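Local coordinates for protein putative methyltransferase (Emericella variicolor, PDB 7DMB) that binds S-adenosyl-L-homocysteine and is probably a methyltransferase working in trans with a polyketide synthase in calbistrin biosynthesis, at residues M61-W66 with P107-S112; W66-I71 with G113-L118; Q72-L77 with W93-Y98. All blocks are in the same frame, centred on the assembly; numbering follows the deposited sequence.

Contact 1: residues M61-W66 with P107-S112; sequences MIARMW and PQVPDS
A63 and R64, on one turn of helix 56-79, face Q108 and V109 of an irregular chain that passes alongside, with A63 CA 6.4 Å from Q108 CA and R64 CA 6.0 Å from V109 CA. A63 CB meets V109 CG2 at 3.5 Å and lies 4.0 Å from Q108 CB; alanine, whose single methyl adds little bulk, suits so close a contact. V109 places CG2 beside its own backbone N, trans to the carbonyl carbon, and in this position the methyl reaches the helix surface. Q108, with phi and psi of 66° and 2°, turns the chain through the left-handed helical region; its long side chain carries the amide on to Q59, where NE2 is hydrogen-bonded. At the more exposed border the contact is ionic. R64, extended as far as NE, carries its guanidinium out to D111, which it meets at its edge: NH1 lies 3.3 Å from OD2 in a salt bridge whose hydrogen bond is weak. The two planar groups are only 24° apart, and a water bridges the pair, accepting from R64 NH1 at 3.0 Å and donating to D111 OD1 at 2.7 Å. D111 thus engages R64 through both oxygens, one directly and one through the water. V109 to S112 form a type I beta turn, closed by S112 N to V109 O, and D111 takes the N-cap position of helix 112-117 without a side-chain capping bond. This is a helix-initiating turn packed on a neighbouring helix, within the helical part of the enzyme and away from the S-adenosyl-L-homocysteine site.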
ATOM      1  N   MET A  61     -12.670  -3.334  13.572  1.00 13.58           N
ATOM      2  CA  MET A  61     -13.449  -2.106  13.463  1.00 14.42           C
ATOM      3  C   MET A  61     -13.588  -1.690  12.003  1.00 17.47           C
ATOM      4  O   MET A  61     -14.676  -1.301  11.560  1.00 15.82           O
ATOM      5  CB  MET A  61     -12.785  -0.999  14.276  1.00 14.57           C
ATOM      6  CG  MET A  61     -13.658   0.212  14.515  1.00 25.32           C
ATOM      7  SD  MET A  61     -12.686   1.671  14.919  1.00 32.91           S
ATOM      8  CE  MET A  61     -11.926   1.117  16.442  1.00 26.24           C
ATOM      9  N   ILE A  62     -12.485  -1.780  11.245  1.00 18.46           N
ATOM     10  CA  ILE A  62     -12.487  -1.446   9.820  1.00 12.79           C
ATOM     11  C   ILE A  62     -13.414  -2.386   9.061  1.00 12.77           C
ATOM     12  O   ILE A  62     -14.270  -1.957   8.280  1.00 10.40           O
ATOM     13  CB  ILE A  62     -11.053  -1.506   9.259  1.00 14.25           C
ATOM     14  CG1 ILE A  62     -10.248  -0.289   9.702  1.00 14.95           C
ATOM     15  CG2 ILE A  62     -11.052  -1.630   7.730  1.00 13.29           C
ATOM     16  CD1 ILE A  62      -8.789  -0.420   9.415  1.00 12.88           C
ATOM     17  N   ALA A  63     -13.234  -3.689   9.263  1.00 12.86           N
ATOM     18  CA  ALA A  63     -14.038  -4.654   8.536  1.00 12.90           C
ATOM     19  C   ALA A  63     -15.514  -4.416   8.804  1.00 14.84           C
ATOM     20  O   ALA A  63     -16.331  -4.374   7.875  1.00 12.93           O
ATOM     21  CB  ALA A  63     -13.626  -6.071   8.935  1.00 12.01           C
ATOM     22  N   ARG A  64     -15.860  -4.232  10.085  1.00 13.70           N
ATOM     23  CA  ARG A  64     -17.228  -3.937  10.484  1.00 16.43           C
ATOM     24  C   ARG A  64     -17.785  -2.748   9.718  1.00 14.97           C
ATOM     25  O   ARG A  64     -18.936  -2.777   9.256  1.00 10.80           O
ATOM     26  CB  ARG A  64     -17.276  -3.663  11.989  1.00 16.35           C
ATOM     27  CG  ARG A  64     -18.645  -3.248  12.502  1.00 18.17           C
ATOM     28  CD  ARG A  64     -18.589  -2.870  13.979  1.00 24.25           C
ATOM     29  NE  ARG A  64     -19.894  -2.479  14.494  1.00 23.96           N
ATOM     30  CZ  ARG A  64     -20.835  -3.336  14.881  1.00 28.39           C
ATOM     31  NH1 ARG A  64     -20.626  -4.645  14.810  1.00 25.22           N
ATOM     32  NH2 ARG A  64     -21.994  -2.881  15.340  1.00 33.89           N
ATOM     33  N   MET A  65     -16.966  -1.708   9.546  1.00 10.81           N
ATOM     34  CA  MET A  65     -17.443  -0.483   8.921  1.00 14.17           C
ATOM     35  C   MET A  65     -17.670  -0.668   7.431  1.00 15.74           C
ATOM     36  O   MET A  65     -18.719  -0.272   6.906  1.00 11.40           O
ATOM     37  CB  MET A  65     -16.462   0.659   9.143  1.00 12.49           C
ATOM     38  CG  MET A  65     -16.932   1.925   8.458  1.00 11.16           C
ATOM     39  SD  MET A  65     -18.310   2.660   9.370  1.00 13.73           S
ATOM     40  CE  MET A  65     -18.750   4.053   8.345  1.00 11.63           C
ATOM     41  N   TRP A  66     -16.678  -1.225   6.715  1.00 15.81           N
ATOM     42  CA  TRP A  66     -16.870  -1.349   5.275  1.00 12.97           C
ATOM     43  C   TRP A  66     -17.932  -2.386   4.960  1.00 10.95           C
ATOM     44  O   TRP A  66     -18.602  -2.269   3.934  1.00 11.15           O
ATOM     45  CB  TRP A  66     -15.545  -1.627   4.540  1.00 10.62           C
ATOM     46  CG  TRP A  66     -15.075  -3.069   4.452  1.00 13.69           C
ATOM     47  CD1 TRP A  66     -14.039  -3.635   5.158  1.00 13.17           C
ATOM     48  CD2 TRP A  66     -15.574  -4.101   3.585  1.00 12.53           C
ATOM     49  NE1 TRP A  66     -13.882  -4.950   4.798  1.00 14.45           N
ATOM     50  CE2 TRP A  66     -14.813  -5.265   3.838  1.00 13.56           C
ATOM     51  CE3 TRP A  66     -16.597  -4.162   2.629  1.00 16.42           C
ATOM     52  CZ2 TRP A  66     -15.044  -6.470   3.173  1.00 12.29           C
ATOM     53  CZ3 TRP A  66     -16.827  -5.376   1.968  1.00 13.20           C
ATOM     54  CH2 TRP A  66     -16.054  -6.505   2.245  1.00 12.47           C
ATOM     55  N   PRO A 107     -14.973 -13.269   7.530  1.00 17.70           N
ATOM     56  CA  PRO A 107     -13.674 -12.976   8.150  1.00 16.41           C
ATOM     57  C   PRO A 107     -13.688 -11.641   8.873  1.00 15.83           C
ATOM     58  O   PRO A 107     -14.062 -10.611   8.304  1.00 14.48           O
ATOM     59  CB  PRO A 107     -12.710 -12.970   6.960  1.00 15.30           C
ATOM     60  CG  PRO A 107     -13.316 -13.890   6.002  1.00 18.44           C
ATOM     61  CD  PRO A 107     -14.812 -13.696   6.128  1.00 19.62           C
ATOM     62  N   GLN A 108     -13.318 -11.687  10.156  1.00 13.88           N
ATOM     63  CA  GLN A 108     -13.194 -10.516  11.017  1.00 15.24           C
ATOM     64  C   GLN A 108     -14.536  -9.841  11.286  1.00 16.90           C
ATOM     65  O   GLN A 108     -14.571  -8.812  11.967  1.00 14.89           O
ATOM     66  CB  GLN A 108     -12.185  -9.501  10.431  1.00 16.03           C
ATOM     67  CG  GLN A 108     -10.723  -9.793  10.832  1.00 19.16           C
ATOM     68  CD  GLN A 108      -9.695  -8.900  10.144  1.00 17.42           C
ATOM     69  OE1 GLN A 108      -9.841  -8.557   8.971  1.00 18.77           O
ATOM     70  NE2 GLN A 108      -8.644  -8.525  10.877  1.00 16.86           N
ATOM     71  N   VAL A 109     -15.640 -10.381  10.766  1.00 16.17           N
ATOM     72  CA  VAL A 109     -16.963  -9.857  11.117  1.00 15.59           C
ATOM     73  C   VAL A 109     -17.920 -11.015  11.391  1.00 15.10           C
ATOM     74  O   VAL A 109     -18.852 -11.233  10.602  1.00 13.33           O
ATOM     75  CB  VAL A 109     -17.541  -8.954  10.017  1.00 15.76           C
ATOM     76  CG1 VAL A 109     -18.598  -8.042  10.598  1.00 13.46           C
ATOM     77  CG2 VAL A 109     -16.453  -8.163   9.306  1.00 12.27           C
ATOM     78  N   PRO A 110     -17.735 -11.768  12.483  1.00 13.50           N
ATOM     79  CA  PRO A 110     -18.569 -12.961  12.712  1.00 20.25           C
ATOM     80  C   PRO A 110     -20.037 -12.648  12.922  1.00 18.80           C
ATOM     81  O   PRO A 110     -20.875 -13.544  12.777  1.00 22.83           O
ATOM     82  CB  PRO A 110     -17.949 -13.584  13.973  1.00 22.68           C
ATOM     83  CG  PRO A 110     -17.282 -12.414  14.668  1.00 20.64           C
ATOM     84  CD  PRO A 110     -16.719 -11.598  13.538  1.00 14.65           C
ATOM     85  N   ASP A 111     -20.375 -11.403  13.249  1.00 17.98           N
ATOM     86  CA  ASP A 111     -21.756 -10.964  13.372  1.00 16.02           C
ATOM     87  C   ASP A 111     -22.241 -10.219  12.133  1.00 14.99           C
ATOM     88  O   ASP A 111     -23.173  -9.407  12.233  1.00 14.44           O
ATOM     89  CB  ASP A 111     -21.918 -10.088  14.615  1.00 21.73           C
ATOM     90  CG  ASP A 111     -21.079  -8.811  14.549  1.00 26.70           C
ATOM     91  OD1 ASP A 111     -20.048  -8.781  13.822  1.00 17.38           O
ATOM     92  OD2 ASP A 111     -21.457  -7.836  15.229  1.00 21.91           O
ATOM     93  N   SER A 112     -21.628 -10.483  10.966  1.00 15.12           N
ATOM     94  CA  SER A 112     -22.066  -9.837   9.722  1.00 13.38           C
ATOM     95  C   SER A 112     -23.559 -10.044   9.473  1.00 12.96           C
ATOM     96  O   SER A 112     -24.241  -9.133   8.988  1.00 10.25           O
ATOM     97  CB  SER A 112     -21.252 -10.342   8.523  1.00 12.00           C
ATOM     98  OG  SER A 112     -21.520 -11.706   8.208  1.00 14.71           O
TER
HETATM   99  O   HOH W   1     -18.522  -6.505  13.873  1.00 13.92           O

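Contact 2: residues W66-I71 with G113-L118; sequences WVLCAI and GDLVAL
L115 projects from helix 112-117 against the face formed by V67, L68 and I71, and its branched side chain covers more of this contact than any other residue. The packing is tightest where I71 CD1 wedges between V116 CG2, 3.6 Å away, and L115 CB, at 3.8 Å. I71 holds CG1 beside its backbone N (chi1 -64°) and extends onward, which carries CD1 into this place. V116 belongs to the tight part although it is partly exposed: valine's two short branches set one methyl on I71 with little bulk. Next to it, L115 CD1 meets L68 CG at 3.8 Å and reaches V67 CG1 at 4.1 Å. L68 comes at L115 from across, at about a right angle, and its CD2 rests on CB and both methyls of that leucine. I71 follows L68 by three residues and V67 by four, so all three lie on one side of the helix, and here that side is wholly aliphatic. The result is a helix pair of the all-helical region, with segment axes 10.0 Å apart at closest and crossing at -40°, their directions running broadly the same way. F101 of helix 85-101 touches V67 and I71, and M127 of helix 120-134 touches L68. Toward the solvent the contact thins at L118, where the helix has given way to loop: it merely grazes L68, its CD1 4.2 Å from CD2. The carbonyl O of L115, near the end of the helix, accepts a hydrogen bond from R123 NH1, whose side chain also lies against I71 and L118.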
ATOM      1  N   TRP A  66     -16.678  -1.225   6.715  1.00 15.81           N
ATOM      2  CA  TRP A  66     -16.870  -1.349   5.275  1.00 12.97           C
ATOM      3  C   TRP A  66     -17.932  -2.386   4.960  1.00 10.95           C
ATOM      4  O   TRP A  66     -18.602  -2.269   3.934  1.00 11.15           O
ATOM      5  CB  TRP A  66     -15.545  -1.627   4.540  1.00 10.62           C
ATOM      6  CG  TRP A  66     -15.075  -3.069   4.452  1.00 13.69           C
ATOM      7  CD1 TRP A  66     -14.039  -3.635   5.158  1.00 13.17           C
ATOM      8  CD2 TRP A  66     -15.574  -4.101   3.585  1.00 12.53           C
ATOM      9  NE1 TRP A  66     -13.882  -4.950   4.798  1.00 14.45           N
ATOM     10  CE2 TRP A  66     -14.813  -5.265   3.838  1.00 13.56           C
ATOM     11  CE3 TRP A  66     -16.597  -4.162   2.629  1.00 16.42           C
ATOM     12  CZ2 TRP A  66     -15.044  -6.470   3.173  1.00 12.29           C
ATOM     13  CZ3 TRP A  66     -16.827  -5.376   1.968  1.00 13.20           C
ATOM     14  CH2 TRP A  66     -16.054  -6.505   2.245  1.00 12.47           C
ATOM     15  N   VAL A  67     -18.140  -3.374   5.837  1.00 13.44           N
ATOM     16  CA  VAL A  67     -19.253  -4.303   5.632  1.00  9.13           C
ATOM     17  C   VAL A  67     -20.591  -3.574   5.774  1.00 12.35           C
ATOM     18  O   VAL A  67     -21.531  -3.806   5.002  1.00 12.56           O
ATOM     19  CB  VAL A  67     -19.159  -5.498   6.605  1.00 12.52           C
ATOM     20  CG1 VAL A  67     -20.500  -6.265   6.649  1.00  9.69           C
ATOM     21  CG2 VAL A  67     -18.011  -6.438   6.213  1.00 10.68           C
ATOM     22  N   LEU A  68     -20.703  -2.695   6.770  1.00 11.62           N
ATOM     23  CA  LEU A  68     -21.925  -1.912   6.940  1.00 16.18           C
ATOM     24  C   LEU A  68     -22.197  -1.030   5.722  1.00 13.55           C
ATOM     25  O   LEU A  68     -23.318  -1.014   5.193  1.00 10.26           O
ATOM     26  CB  LEU A  68     -21.826  -1.067   8.209  1.00 10.09           C
ATOM     27  CG  LEU A  68     -22.050  -1.761   9.553  1.00 12.93           C
ATOM     28  CD1 LEU A  68     -21.405  -0.928  10.689  1.00 12.43           C
ATOM     29  CD2 LEU A  68     -23.548  -1.941   9.811  1.00 14.11           C
ATOM     30  N   CYS A  69     -21.194  -0.258   5.280  1.00  8.97           N
ATOM     31  CA  CYS A  69     -21.363   0.528   4.056  1.00 14.92           C
ATOM     32  C   CYS A  69     -21.727  -0.347   2.859  1.00 15.17           C
ATOM     33  O   CYS A  69     -22.555   0.054   2.033  1.00 12.41           O
ATOM     34  CB  CYS A  69     -20.096   1.330   3.717  1.00 12.78           C
ATOM     35  SG  CYS A  69     -19.325   2.256   5.108  1.00 12.81           S
ATOM     36  N   ALA A  70     -21.072  -1.511   2.716  1.00 11.19           N
ATOM     37  CA  ALA A  70     -21.322  -2.361   1.558  1.00 12.36           C
ATOM     38  C   ALA A  70     -22.764  -2.858   1.550  1.00  9.62           C
ATOM     39  O   ALA A  70     -23.409  -2.881   0.499  1.00  8.25           O
ATOM     40  CB  ALA A  70     -20.344  -3.538   1.530  1.00 10.65           C
ATOM     41  N   ILE A  71     -23.285  -3.247   2.717  1.00 11.11           N
ATOM     42  CA  ILE A  71     -24.700  -3.609   2.844  1.00 12.51           C
ATOM     43  C   ILE A  71     -25.583  -2.433   2.448  1.00 13.67           C
ATOM     44  O   ILE A  71     -26.546  -2.577   1.685  1.00 12.57           O
ATOM     45  CB  ILE A  71     -25.009  -4.061   4.282  1.00 16.61           C
ATOM     46  CG1 ILE A  71     -24.241  -5.344   4.641  1.00 11.64           C
ATOM     47  CG2 ILE A  71     -26.534  -4.230   4.477  1.00 11.36           C
ATOM     48  CD1 ILE A  71     -24.186  -5.628   6.165  1.00  8.84           C
ATOM     49  N   GLY A 113     -24.085 -11.226   9.815  1.00 12.93           N
ATOM     50  CA  GLY A 113     -25.521 -11.459   9.688  1.00 12.79           C
ATOM     51  C   GLY A 113     -26.361 -10.473  10.487  1.00 14.83           C
ATOM     52  O   GLY A 113     -27.359  -9.952   9.987  1.00 14.16           O
ATOM     53  N   ASP A 114     -25.956 -10.179  11.729  1.00 14.47           N
ATOM     54  CA  ASP A 114     -26.671  -9.159  12.502  1.00 14.96           C
ATOM     55  C   ASP A 114     -26.625  -7.788  11.831  1.00 15.12           C
ATOM     56  O   ASP A 114     -27.557  -6.993  11.998  1.00 16.08           O
ATOM     57  CB  ASP A 114     -26.111  -9.049  13.919  1.00 17.28           C
ATOM     58  CG  ASP A 114     -26.184 -10.352  14.673  1.00 20.20           C
ATOM     59  OD1 ASP A 114     -27.109 -11.147  14.404  1.00 16.09           O
ATOM     60  OD2 ASP A 114     -25.324 -10.574  15.554  1.00 23.50           O
ATOM     61  N   LEU A 115     -25.559  -7.480  11.077  1.00 14.47           N
ATOM     62  CA  LEU A 115     -25.512  -6.179  10.412  1.00 13.13           C
ATOM     63  C   LEU A 115     -26.509  -6.126   9.259  1.00 14.57           C
ATOM     64  O   LEU A 115     -27.126  -5.080   9.008  1.00 13.67           O
ATOM     65  CB  LEU A 115     -24.091  -5.871   9.921  1.00 11.18           C
ATOM     66  CG  LEU A 115     -23.011  -5.899  11.018  1.00 15.58           C
ATOM     67  CD1 LEU A 115     -21.649  -5.385  10.521  1.00  9.09           C
ATOM     68  CD2 LEU A 115     -23.488  -5.126  12.250  1.00 12.68           C
ATOM     69  N   VAL A 116     -26.670  -7.244   8.542  1.00 10.51           N
ATOM     70  CA  VAL A 116     -27.684  -7.328   7.493  1.00 15.57           C
ATOM     71  C   VAL A 116     -29.073  -7.216   8.109  1.00 18.32           C
ATOM     72  O   VAL A 116     -29.984  -6.622   7.515  1.00 20.32           O
ATOM     73  CB  VAL A 116     -27.518  -8.636   6.685  1.00 13.47           C
ATOM     74  CG1 VAL A 116     -28.701  -8.853   5.761  1.00 12.32           C
ATOM     75  CG2 VAL A 116     -26.201  -8.636   5.892  1.00 12.55           C
ATOM     76  N   ALA A 117     -29.238  -7.729   9.335  1.00 15.96           N
ATOM     77  CA  ALA A 117     -30.537  -7.737   9.994  1.00 17.21           C
ATOM     78  C   ALA A 117     -30.942  -6.368  10.543  1.00 20.16           C
ATOM     79  O   ALA A 117     -32.114  -6.179  10.869  1.00 21.81           O
ATOM     80  CB  ALA A 117     -30.536  -8.778  11.114  1.00 17.26           C
ATOM     81  N   LEU A 118     -30.013  -5.421  10.688  1.00 20.72           N
ATOM     82  CA  LEU A 118     -30.407  -4.072  11.083  1.00 20.23           C
ATOM     83  C   LEU A 118     -31.281  -3.444   9.995  1.00 21.75           C
ATOM     84  O   LEU A 118     -31.161  -3.770   8.813  1.00 22.13           O
ATOM     85  CB  LEU A 118     -29.171  -3.188  11.320  1.00 14.00           C
ATOM     86  CG  LEU A 118     -28.137  -3.534  12.399  1.00 12.11           C
ATOM     87  CD1 LEU A 118     -26.861  -2.654  12.285  1.00 10.61           C
ATOM     88  CD2 LEU A 118     -28.738  -3.385  13.774  1.00 13.63           C
TER

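Contact 3: residues Q72-L77 with W93-Y98; sequences QMQEKL and WLASEY
Q74 NE2 donates to A70 O, one turn back on its own helix, while the same amide lies against L94 and Y98 of the next one, with Q74 CD 3.7 Å from Y98 CB. The two helices, 56-79 and 85-101, follow one another in the chain and form a helical hairpin, running broadly antiparallel at 140°, their segment axes 10.2 Å apart. Q74 carries the largest share of the contact. Its chi1 of -65°, with CG beside the backbone N, lays CG over one face of the Y98 ring in a CH-pi contact, 4.1 Å from the centroid and displaced toward the rim; the bend at chi2 (-56°) then folds the amide back toward A70 O. The amide plane lies nearly parallel to the ring but beside it. A glutamine suits a partly exposed site like this, having an aliphatic stem for the ring and a polar end for the backbone. Its NE2 also sits over L94 CG, and its OE1 is 3.5 Å from A95 CA, where alanine's small size permits the close approach. Within helix 85-101, W93 O is gripped twice, by E97 N at 3.0 Å and by S96 OG at 2.9 Å. On the buried side L94 faces apolar partners: its CD2 receives L77 CD1 at 3.9 Å and, from the methyl end of a bent methionine, M73 CE at 3.7 Å.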
ATOM      1  N   GLN A  72     -25.245  -1.243   2.955  1.00 14.20           N
ATOM      2  CA  GLN A  72     -26.017  -0.039   2.695  1.00 15.93           C
ATOM      3  C   GLN A  72     -25.967   0.374   1.238  1.00 16.74           C
ATOM      4  O   GLN A  72     -26.815   1.154   0.806  1.00 18.83           O
ATOM      5  CB  GLN A  72     -25.503   1.109   3.582  1.00 16.96           C
ATOM      6  CG  GLN A  72     -26.555   2.140   3.972  1.00 19.08           C
ATOM      7  CD  GLN A  72     -27.559   1.619   4.987  1.00 16.51           C
ATOM      8  OE1 GLN A  72     -27.465   0.490   5.452  1.00 17.66           O
ATOM      9  NE2 GLN A  72     -28.527   2.451   5.338  1.00 21.17           N
ATOM     10  N   MET A  73     -24.986  -0.122   0.475  1.00 17.88           N
ATOM     11  CA  MET A  73     -24.837   0.252  -0.925  1.00 15.02           C
ATOM     12  C   MET A  73     -25.674  -0.587  -1.880  1.00 14.43           C
ATOM     13  O   MET A  73     -25.840  -0.192  -3.039  1.00 17.08           O
ATOM     14  CB  MET A  73     -23.369   0.140  -1.337  1.00 16.91           C
ATOM     15  CG  MET A  73     -22.536   1.312  -0.884  1.00 16.36           C
ATOM     16  SD  MET A  73     -20.805   0.847  -0.712  1.00 19.74           S
ATOM     17  CE  MET A  73     -20.293   0.939  -2.431  1.00 15.50           C
ATOM     18  N   GLN A  74     -26.196  -1.724  -1.427  1.00 13.29           N
ATOM     19  CA  GLN A  74     -26.779  -2.697  -2.349  1.00 21.71           C
ATOM     20  C   GLN A  74     -27.933  -2.095  -3.142  1.00 16.57           C
ATOM     21  O   GLN A  74     -27.937  -2.124  -4.377  1.00 17.61           O
ATOM     22  CB  GLN A  74     -27.233  -3.943  -1.581  1.00 11.78           C
ATOM     23  CG  GLN A  74     -26.065  -4.693  -0.949  1.00 14.13           C
ATOM     24  CD  GLN A  74     -25.006  -5.089  -1.969  1.00 20.53           C
ATOM     25  OE1 GLN A  74     -25.319  -5.734  -2.983  1.00 19.45           O
ATOM     26  NE2 GLN A  74     -23.743  -4.715  -1.707  1.00 14.32           N
ATOM     27  N   GLU A  75     -28.926  -1.538  -2.448  1.00 17.52           N
ATOM     28  CA  GLU A  75     -30.086  -1.016  -3.163  1.00 19.77           C
ATOM     29  C   GLU A  75     -29.708   0.200  -3.994  1.00 23.78           C
ATOM     30  O   GLU A  75     -30.234   0.392  -5.098  1.00 23.07           O
ATOM     31  CB  GLU A  75     -31.214  -0.675  -2.180  1.00 26.56           C
ATOM     32  CG  GLU A  75     -32.502  -0.253  -2.896  1.00 38.88           C
ATOM     33  CD  GLU A  75     -33.623   0.157  -1.955  1.00 51.76           C
ATOM     34  OE1 GLU A  75     -33.599  -0.241  -0.769  1.00 46.28           O
ATOM     35  OE2 GLU A  75     -34.538   0.881  -2.412  1.00 59.54           O
ATOM     36  N   LYS A  76     -28.769   1.002  -3.494  1.00 18.16           N
ATOM     37  CA  LYS A  76     -28.300   2.163  -4.235  1.00 23.57           C
ATOM     38  C   LYS A  76     -27.612   1.738  -5.531  1.00 22.17           C
ATOM     39  O   LYS A  76     -27.883   2.290  -6.607  1.00 23.55           O
ATOM     40  CB  LYS A  76     -27.351   2.973  -3.342  1.00 23.76           C
ATOM     41  CG  LYS A  76     -27.523   4.472  -3.435  1.00 30.05           C
ATOM     42  CD  LYS A  76     -26.646   5.232  -2.433  1.00 37.43           C
ATOM     43  CE  LYS A  76     -26.077   6.507  -3.058  1.00 37.67           C
ATOM     44  NZ  LYS A  76     -25.422   7.359  -2.071  1.00 27.79           N
ATOM     45  N   LEU A  77     -26.742   0.733  -5.448  1.00 20.64           N
ATOM     46  CA  LEU A  77     -26.007   0.292  -6.626  1.00 20.44           C
ATOM     47  C   LEU A  77     -26.941  -0.269  -7.689  1.00 21.19           C
ATOM     48  O   LEU A  77     -26.765   0.001  -8.882  1.00 23.88           O
ATOM     49  CB  LEU A  77     -24.961  -0.747  -6.226  1.00 22.63           C
ATOM     50  CG  LEU A  77     -23.548  -0.166  -6.097  1.00 20.49           C
ATOM     51  CD1 LEU A  77     -22.578  -1.210  -5.601  1.00 21.00           C
ATOM     52  CD2 LEU A  77     -23.111   0.395  -7.438  1.00 16.64           C
ATOM     53  N   TRP A  93     -19.321  -7.749  -8.102  1.00 18.35           N
ATOM     54  CA  TRP A  93     -18.480  -8.219  -7.003  1.00 17.61           C
ATOM     55  C   TRP A  93     -19.105  -7.899  -5.650  1.00 16.86           C
ATOM     56  O   TRP A  93     -19.149  -8.757  -4.760  1.00 18.12           O
ATOM     57  CB  TRP A  93     -17.074  -7.605  -7.085  1.00 17.56           C
ATOM     58  CG  TRP A  93     -16.288  -7.897  -5.835  1.00 16.16           C
ATOM     59  CD1 TRP A  93     -15.674  -9.075  -5.513  1.00 17.94           C
ATOM     60  CD2 TRP A  93     -16.088  -7.025  -4.717  1.00 15.67           C
ATOM     61  NE1 TRP A  93     -15.086  -8.982  -4.277  1.00 18.37           N
ATOM     62  CE2 TRP A  93     -15.330  -7.736  -3.763  1.00 18.95           C
ATOM     63  CE3 TRP A  93     -16.471  -5.714  -4.432  1.00 17.10           C
ATOM     64  CZ2 TRP A  93     -14.945  -7.178  -2.547  1.00 19.62           C
ATOM     65  CZ3 TRP A  93     -16.072  -5.155  -3.222  1.00 22.52           C
ATOM     66  CH2 TRP A  93     -15.322  -5.887  -2.298  1.00 17.01           C
ATOM     67  N   LEU A  94     -19.588  -6.670  -5.466  1.00 17.62           N
ATOM     68  CA  LEU A  94     -20.127  -6.303  -4.158  1.00 18.94           C
ATOM     69  C   LEU A  94     -21.382  -7.108  -3.821  1.00 14.56           C
ATOM     70  O   LEU A  94     -21.559  -7.509  -2.670  1.00 16.41           O
ATOM     71  CB  LEU A  94     -20.410  -4.801  -4.089  1.00 18.65           C
ATOM     72  CG  LEU A  94     -20.428  -4.254  -2.653  1.00 17.28           C
ATOM     73  CD1 LEU A  94     -19.201  -4.672  -1.912  1.00 20.42           C
ATOM     74  CD2 LEU A  94     -20.566  -2.755  -2.628  1.00 18.42           C
ATOM     75  N   ALA A  95     -22.253  -7.362  -4.808  1.00 17.56           N
ATOM     76  CA  ALA A  95     -23.416  -8.223  -4.580  1.00 19.76           C
ATOM     77  C   ALA A  95     -23.002  -9.612  -4.112  1.00 17.45           C
ATOM     78  O   ALA A  95     -23.681 -10.218  -3.278  1.00 18.29           O
ATOM     79  CB  ALA A  95     -24.262  -8.351  -5.850  1.00 16.82           C
ATOM     80  N   SER A  96     -21.897 -10.138  -4.644  1.00 16.58           N
ATOM     81  CA  SER A  96     -21.473 -11.476  -4.248  1.00 14.88           C
ATOM     82  C   SER A  96     -20.878 -11.474  -2.843  1.00 17.66           C
ATOM     83  O   SER A  96     -21.076 -12.423  -2.077  1.00 16.34           O
ATOM     84  CB  SER A  96     -20.485 -12.033  -5.271  1.00 17.80           C
ATOM     85  OG  SER A  96     -19.167 -11.620  -4.975  1.00 26.80           O
ATOM     86  N   GLU A  97     -20.173 -10.402  -2.467  1.00 19.54           N
ATOM     87  CA  GLU A  97     -19.661 -10.318  -1.101  1.00 15.53           C
ATOM     88  C   GLU A  97     -20.805 -10.121  -0.104  1.00 12.47           C
ATOM     89  O   GLU A  97     -20.819 -10.744   0.961  1.00 13.59           O
ATOM     90  CB  GLU A  97     -18.615  -9.201  -1.006  1.00 19.71           C
ATOM     91  CG  GLU A  97     -17.527  -9.393   0.062  1.00 17.04           C
ATOM     92  CD  GLU A  97     -16.628 -10.619  -0.153  1.00 16.69           C
ATOM     93  OE1 GLU A  97     -16.411 -11.052  -1.298  1.00 17.29           O
ATOM     94  OE2 GLU A  97     -16.107 -11.145   0.846  1.00 23.88           O
ATOM     95  N   TYR A  98     -21.793  -9.295  -0.451  1.00 13.80           N
ATOM     96  CA  TYR A  98     -22.987  -9.156   0.382  1.00 18.11           C
ATOM     97  C   TYR A  98     -23.663 -10.502   0.659  1.00 18.87           C
ATOM     98  O   TYR A  98     -24.219 -10.714   1.746  1.00 16.57           O
ATOM     99  CB  TYR A  98     -23.973  -8.199  -0.288  1.00 16.37           C
ATOM    100  CG  TYR A  98     -25.372  -8.254   0.284  1.00 21.93           C
ATOM    101  CD1 TYR A  98     -25.688  -7.549   1.436  1.00 18.37           C
ATOM    102  CD2 TYR A  98     -26.380  -9.015  -0.330  1.00 17.59           C
ATOM    103  CE1 TYR A  98     -26.953  -7.579   1.965  1.00 17.10           C
ATOM    104  CE2 TYR A  98     -27.651  -9.059   0.199  1.00 18.92           C
ATOM    105  CZ  TYR A  98     -27.938  -8.336   1.347  1.00 20.75           C
ATOM    106  OH  TYR A  98     -29.202  -8.360   1.901  1.00 20.65           O
TER

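How the contacts relate
Helix 56-79 is common to all three contacts, using successive turns: 61-66 for contact 1, 66-71 for contact 2 and 72-77 for contact 3. Contact 3 closes the shortest loop, returning the chain through helix 85-101 as a hairpin. The chain then passes back along helix 56-79 to make contact 1 and enters helix 112-117 for contact 2. Contacts 1 and 2 cross, since their segments alternate along the chain, and both enclose contact 3. W66 is merely the residue at which their first segments meet; R64 and V109, both packed on L115, join them. A70 on L94 and V116 on Y98 join contacts 2 and 3, so helices 56-79, 85-101 and 112-117 form one continuous packed unit.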